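Local coordinates for ABC transporter sugar binding protein (Xanthomonas axonopodis pv. citri, PDB 3UOR) that probably binds maltose or a related sugar as the periplasmic receptor of an ABC transporter, at residues A[209-219]-A[406-417]. Sequence-based numbering, arbitrary orientation.
Sequences LRDHDNYGNFR and DQRVDEILAKRR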
loop_
_atom_site.group_PDB
_atom_site.type_symbol
_atom_site.label_atom_id
_atom_site.label_comp_id
_atom_site.label_asym_id
_atom_site.label_seq_id
_atom_site.Cartn_x
_atom_site.Cartn_y
_atom_site.Cartn_z
ATOM N N LEU A 209 4.198 -17.041 2.884
ATOM C CA LEU A 209 4.853 -18.104 2.102
ATOM C C LEU A 209 5.833 -18.815 3.018
ATOM O O LEU A 209 6.151 -18.313 4.095
ATOM C CB LEU A 209 5.615 -17.517 0.908
ATOM C CG LEU A 209 4.790 -16.703 -0.088
ATOM C CD1 LEU A 209 5.695 -16.228 -1.227
ATOM C CD2 LEU A 209 3.638 -17.569 -0.628
ATOM N N ARG A 210 6.323 -19.973 2.605
ATOM C CA ARG A 210 7.251 -20.710 3.451
ATOM C C ARG A 210 8.324 -21.377 2.622
ATOM O O ARG A 210 8.220 -21.458 1.394
ATOM C CB ARG A 210 6.521 -21.778 4.263
ATOM C CG ARG A 210 5.807 -22.815 3.374
ATOM C CD ARG A 210 4.954 -23.777 4.186
ATOM N NE ARG A 210 4.215 -24.668 3.306
ATOM C CZ ARG A 210 4.731 -25.761 2.759
ATOM N NH1 ARG A 210 5.990 -26.090 3.020
ATOM N NH2 ARG A 210 3.993 -26.517 1.946
ATOM N N ASP A 211 9.354 -21.854 3.316
ATOM C CA ASP A 211 10.418 -22.651 2.721
ATOM C C ASP A 211 11.053 -21.947 1.524
ATOM O O ASP A 211 10.898 -22.370 0.376
ATOM C CB ASP A 211 9.905 -24.046 2.350
ATOM C CG ASP A 211 11.014 -24.957 1.848
ATOM O OD1 ASP A 211 10.727 -25.874 1.049
ATOM O OD2 ASP A 211 12.180 -24.751 2.248
ATOM N N HIS A 212 11.766 -20.870 1.819
ATOM C CA HIS A 212 12.457 -20.070 0.818
ATOM C C HIS A 212 11.459 -19.430 -0.124
ATOM O O HIS A 212 11.776 -19.132 -1.282
ATOM C CB HIS A 212 13.484 -20.900 0.050
ATOM C CG HIS A 212 14.605 -21.396 0.903
ATOM N ND1 HIS A 212 14.664 -22.689 1.376
ATOM C CD2 HIS A 212 15.698 -20.764 1.393
ATOM C CE1 HIS A 212 15.758 -22.838 2.103
ATOM N NE2 HIS A 212 16.403 -21.686 2.126
ATOM N N ASP A 213 10.266 -19.188 0.411
ATOM C CA ASP A 213 9.181 -18.580 -0.346
ATOM C C ASP A 213 8.871 -19.400 -1.593
ATOM O O ASP A 213 8.434 -18.864 -2.596
ATOM C CB ASP A 213 9.513 -17.140 -0.704
ATOM C CG ASP A 213 9.460 -16.216 0.507
ATOM O OD1 ASP A 213 9.017 -16.652 1.594
ATOM O OD2 ASP A 213 9.852 -15.046 0.369
ATOM N N ASN A 214 9.101 -20.709 -1.495
ATOM C CA ASN A 214 8.832 -21.641 -2.573
ATOM C C ASN A 214 7.466 -22.299 -2.449
ATOM O O ASN A 214 7.027 -22.948 -3.377
ATOM C CB ASN A 214 9.919 -22.720 -2.648
ATOM C CG ASN A 214 11.241 -22.171 -3.134
ATOM O OD1 ASN A 214 11.281 -21.145 -3.811
ATOM N ND2 ASN A 214 12.332 -22.847 -2.787
ATOM N N TYR A 215 6.800 -22.148 -1.310
ATOM C CA TYR A 215 5.474 -22.752 -1.140
ATOM C C TYR A 215 4.536 -21.767 -0.499
ATOM O O TYR A 215 4.972 -20.876 0.240
ATOM C CB TYR A 215 5.539 -23.966 -0.228
ATOM C CG TYR A 215 6.245 -25.171 -0.801
ATOM C CD1 TYR A 215 5.554 -26.100 -1.567
ATOM C CD2 TYR A 215 7.596 -25.392 -0.556
ATOM C CE1 TYR A 215 6.189 -27.212 -2.085
ATOM C CE2 TYR A 215 8.241 -26.497 -1.074
ATOM C CZ TYR A 215 7.531 -27.405 -1.832
ATOM O OH TYR A 215 8.168 -28.511 -2.346
ATOM N N GLY A 216 3.244 -21.927 -0.755
ATOM C CA GLY A 216 2.267 -21.104 -0.070
ATOM C C GLY A 216 2.201 -21.525 1.389
ATOM O O GLY A 216 2.464 -22.672 1.707
ATOM N N ASN A 217 1.872 -20.598 2.277
ATOM C CA ASN A 217 1.716 -20.931 3.677
ATOM C C ASN A 217 0.375 -20.442 4.154
ATOM O O ASN A 217 0.242 -20.032 5.308
ATOM C CB ASN A 217 2.815 -20.291 4.535
ATOM C CG ASN A 217 2.827 -20.833 5.957
ATOM O OD1 ASN A 217 2.626 -22.018 6.174
ATOM N ND2 ASN A 217 3.071 -19.964 6.927
ATOM N N PHE A 218 -0.621 -20.488 3.274
ATOM C CA PHE A 218 -1.958 -20.034 3.632
ATOM C C PHE A 218 -2.672 -21.015 4.557
ATOM O O PHE A 218 -3.624 -20.651 5.259
ATOM C CB PHE A 218 -2.768 -19.674 2.385
ATOM C CG PHE A 218 -2.206 -18.483 1.642
ATOM C CD1 PHE A 218 -2.667 -17.203 1.906
ATOM C CD2 PHE A 218 -1.188 -18.644 0.721
ATOM C CE1 PHE A 218 -2.142 -16.094 1.245
ATOM C CE2 PHE A 218 -0.658 -17.553 0.053
ATOM C CZ PHE A 218 -1.133 -16.271 0.319
ATOM N N ARG A 219 -2.179 -22.249 4.596
ATOM C CA ARG A 219 -2.650 -23.217 5.583
ATOM C C ARG A 219 -2.088 -22.963 6.988
ATOM O O ARG A 219 -2.469 -23.633 7.961
ATOM C CB ARG A 219 -2.295 -24.636 5.141
ATOM C CG ARG A 219 -3.279 -25.221 4.113
ATOM C CD ARG A 219 -2.774 -26.546 3.598
ATOM N NE ARG A 219 -1.542 -26.378 2.839
ATOM C CZ ARG A 219 -0.855 -27.384 2.319
ATOM N NH1 ARG A 219 -1.280 -28.630 2.491
ATOM N NH2 ARG A 219 0.256 -27.139 1.639
ATOM N N ASP A 406 -3.323 -22.775 -1.092
ATOM C CA ASP A 406 -1.973 -23.348 -1.156
ATOM C C ASP A 406 -1.689 -24.158 -2.436
ATOM O O ASP A 406 -0.589 -24.056 -3.007
ATOM C CB ASP A 406 -1.638 -24.169 0.103
ATOM C CG ASP A 406 -1.043 -23.301 1.220
ATOM O OD1 ASP A 406 -0.715 -22.118 0.950
ATOM O OD2 ASP A 406 -0.884 -23.800 2.355
ATOM N N GLN A 407 -2.661 -24.955 -2.886
ATOM C CA GLN A 407 -2.494 -25.688 -4.136
ATOM C C GLN A 407 -2.270 -24.721 -5.281
ATOM O O GLN A 407 -1.358 -24.906 -6.061
ATOM C CB GLN A 407 -3.701 -26.577 -4.469
ATOM C CG GLN A 407 -3.865 -27.800 -3.594
ATOM C CD GLN A 407 -5.040 -28.668 -4.041
ATOM O OE1 GLN A 407 -5.903 -29.042 -3.235
ATOM N NE2 GLN A 407 -5.084 -28.981 -5.342
ATOM N N ARG A 408 -3.113 -23.698 -5.398
ATOM C CA ARG A 408 -2.941 -22.716 -6.469
ATOM C C ARG A 408 -1.590 -22.010 -6.330
ATOM O O ARG A 408 -0.874 -21.817 -7.311
ATOM C CB ARG A 408 -4.081 -21.687 -6.466
ATOM C CG ARG A 408 -5.485 -22.286 -6.755
ATOM C CD ARG A 408 -5.521 -23.080 -8.082
ATOM N NE ARG A 408 -6.215 -24.356 -7.900
ATOM C CZ ARG A 408 -5.644 -25.550 -8.023
ATOM N NH1 ARG A 408 -4.378 -25.643 -8.367
ATOM N NH2 ARG A 408 -6.345 -26.652 -7.813
ATOM N N VAL A 409 -1.229 -21.634 -5.110
ATOM C CA VAL A 409 0.011 -20.869 -4.918
ATOM C C VAL A 409 1.237 -21.742 -5.207
ATOM O O VAL A 409 2.180 -21.301 -5.850
ATOM C CB VAL A 409 0.075 -20.221 -3.520
ATOM C CG1 VAL A 409 1.446 -19.538 -3.281
ATOM C CG2 VAL A 409 -1.079 -19.209 -3.372
ATOM N N ASP A 410 1.187 -22.998 -4.786
ATOM C CA ASP A 410 2.245 -23.951 -5.099
ATOM C C ASP A 410 2.463 -24.134 -6.603
ATOM O O ASP A 410 3.607 -24.297 -7.038
ATOM C CB ASP A 410 1.970 -25.293 -4.405
ATOM C CG ASP A 410 2.157 -25.204 -2.894
ATOM O OD1 ASP A 410 2.601 -24.145 -2.430
ATOM O OD2 ASP A 410 1.886 -26.182 -2.174
ATOM N N GLU A 411 1.384 -24.104 -7.392
ATOM C CA GLU A 411 1.523 -24.114 -8.857
ATOM C C GLU A 411 2.154 -22.830 -9.364
ATOM O O GLU A 411 3.100 -22.853 -10.168
ATOM C CB GLU A 411 0.166 -24.349 -9.541
ATOM C CG GLU A 411 -0.472 -25.617 -9.066
ATOM C CD GLU A 411 -1.869 -25.824 -9.615
ATOM O OE1 GLU A 411 -2.451 -24.841 -10.130
ATOM O OE2 GLU A 411 -2.372 -26.976 -9.513
ATOM N N ILE A 412 1.644 -21.695 -8.897
ATOM C CA ILE A 412 2.229 -20.406 -9.288
ATOM C C ILE A 412 3.744 -20.362 -9.010
ATOM O O ILE A 412 4.538 -19.872 -9.829
ATOM C CB ILE A 412 1.491 -19.241 -8.594
ATOM C CG1 ILE A 412 0.073 -19.116 -9.166
ATOM C CG2 ILE A 412 2.266 -17.951 -8.755
ATOM C CD1 ILE A 412 -0.856 -18.295 -8.340
ATOM N N LEU A 413 4.153 -20.933 -7.883
ATOM C CA LEU A 413 5.558 -20.882 -7.469
ATOM C C LEU A 413 6.392 -22.012 -8.059
ATOM O O LEU A 413 7.562 -22.158 -7.713
ATOM C CB LEU A 413 5.659 -20.917 -5.936
ATOM C CG LEU A 413 5.087 -19.690 -5.204
ATOM C CD1 LEU A 413 5.008 -19.913 -3.697
ATOM C CD2 LEU A 413 5.927 -18.466 -5.516
ATOM N N ALA A 414 5.805 -22.812 -8.946
ATOM C CA ALA A 414 6.497 -24.000 -9.426
ATOM C C ALA A 414 7.808 -23.685 -10.119
ATOM O O ALA A 414 8.773 -24.413 -9.946
ATOM C CB ALA A 414 5.598 -24.825 -10.373
ATOM N N LYS A 415 7.842 -22.649 -10.955
ATOM C CA LYS A 415 9.082 -22.344 -11.678
ATOM C C LYS A 415 10.164 -21.871 -10.692
ATOM O O LYS A 415 11.304 -22.338 -10.717
ATOM C CB LYS A 415 8.837 -21.277 -12.728
ATOM C CG LYS A 415 10.077 -20.884 -13.500
ATOM C CD LYS A 415 9.713 -19.811 -14.515
ATOM C CE LYS A 415 10.896 -19.430 -15.379
ATOM N NZ LYS A 415 10.488 -18.519 -16.499
ATOM N N ARG A 416 9.783 -20.950 -9.813
ATOM C CA ARG A 416 10.687 -20.485 -8.758
ATOM C C ARG A 416 11.240 -21.669 -7.962
ATOM O O ARG A 416 12.442 -21.809 -7.809
ATOM C CB ARG A 416 9.956 -19.526 -7.809
ATOM C CG ARG A 416 10.782 -19.135 -6.567
ATOM C CD ARG A 416 9.962 -18.315 -5.565
ATOM N NE ARG A 416 10.740 -18.095 -4.351
ATOM C CZ ARG A 416 11.637 -17.122 -4.215
ATOM N NH1 ARG A 416 11.848 -16.271 -5.207
ATOM N NH2 ARG A 416 12.315 -16.996 -3.088
ATOM N N ARG A 417 10.357 -22.519 -7.447
ATOM C CA ARG A 417 10.779 -23.687 -6.666
ATOM C C ARG A 417 11.705 -24.615 -7.458
ATOM O O ARG A 417 12.652 -25.158 -6.904
ATOM C CB ARG A 417 9.554 -24.449 -6.178
ATOM C CG ARG A 417 9.826 -25.652 -5.299
ATOM C CD ARG A 417 8.515 -26.165 -4.721
ATOM N NE ARG A 417 7.569 -26.511 -5.765
ATOM C CZ ARG A 417 6.441 -25.865 -6.031
ATOM N NH1 ARG A 417 6.064 -24.816 -5.309
ATOM N NH2 ARG A 417 5.668 -26.296 -7.023
HETATM O O HOH W 1 1.899 -25.106 0.571
HETATM O O HOH W 2 1.463 -24.876 3.616
#
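Arg210 and Tyr215 pair through their backbones in a short hairpin, where Asn214 and Tyr215 both face Arg210 in a classic beta bulge, and Asn214 to Gly216 pass along two consecutive helical pieces from Arg417 to Asp406, Gly216 CA lying 4.9 Å from Asp406 CA. Asp406 points its carboxylate at the chain that leaves the hairpin: OD1 accepts from Phe218 N at 2.8 Å on its syn side, whereas OD2 takes two donors of Arg219. The backbone N of Arg219 reaches OD2 from above the carboxylate plane, and NE forms a salt bridge (2.7 Å, 170°) on the anti lone pair. A bend in the Arg219 chain at chi3 (-66°) brings the guanidinium edge there. One turn on, Asp410 OD1 receives Gly216 N at 2.9 Å in a nearly straight bond, and OD2 shares a water with Arg219 NH2 and Arg210 NH2. Arg417 CD lies over a face of the Tyr215 ring, 3.3 Å from Tyr215 CZ; the fold at chi3 (58°) turns the guanidinium back toward Asn214 O and Asp410 O, tying the two helices together. Arg416, extended, gives NH2 to His212 O (2.8 Å). Beside these polar contacts, Leu209 CD2 packs on Val409 and Leu413, and Phe218 CE2 meets Val409 CG2. This structural packing, about 22 Å from the chain centre (centre to centre), seats the hairpin on C-terminal helices 398-412 and 414-422, with Ile380 of helix 377-394 and Phe223 of helix 221-235 bordering Phe218.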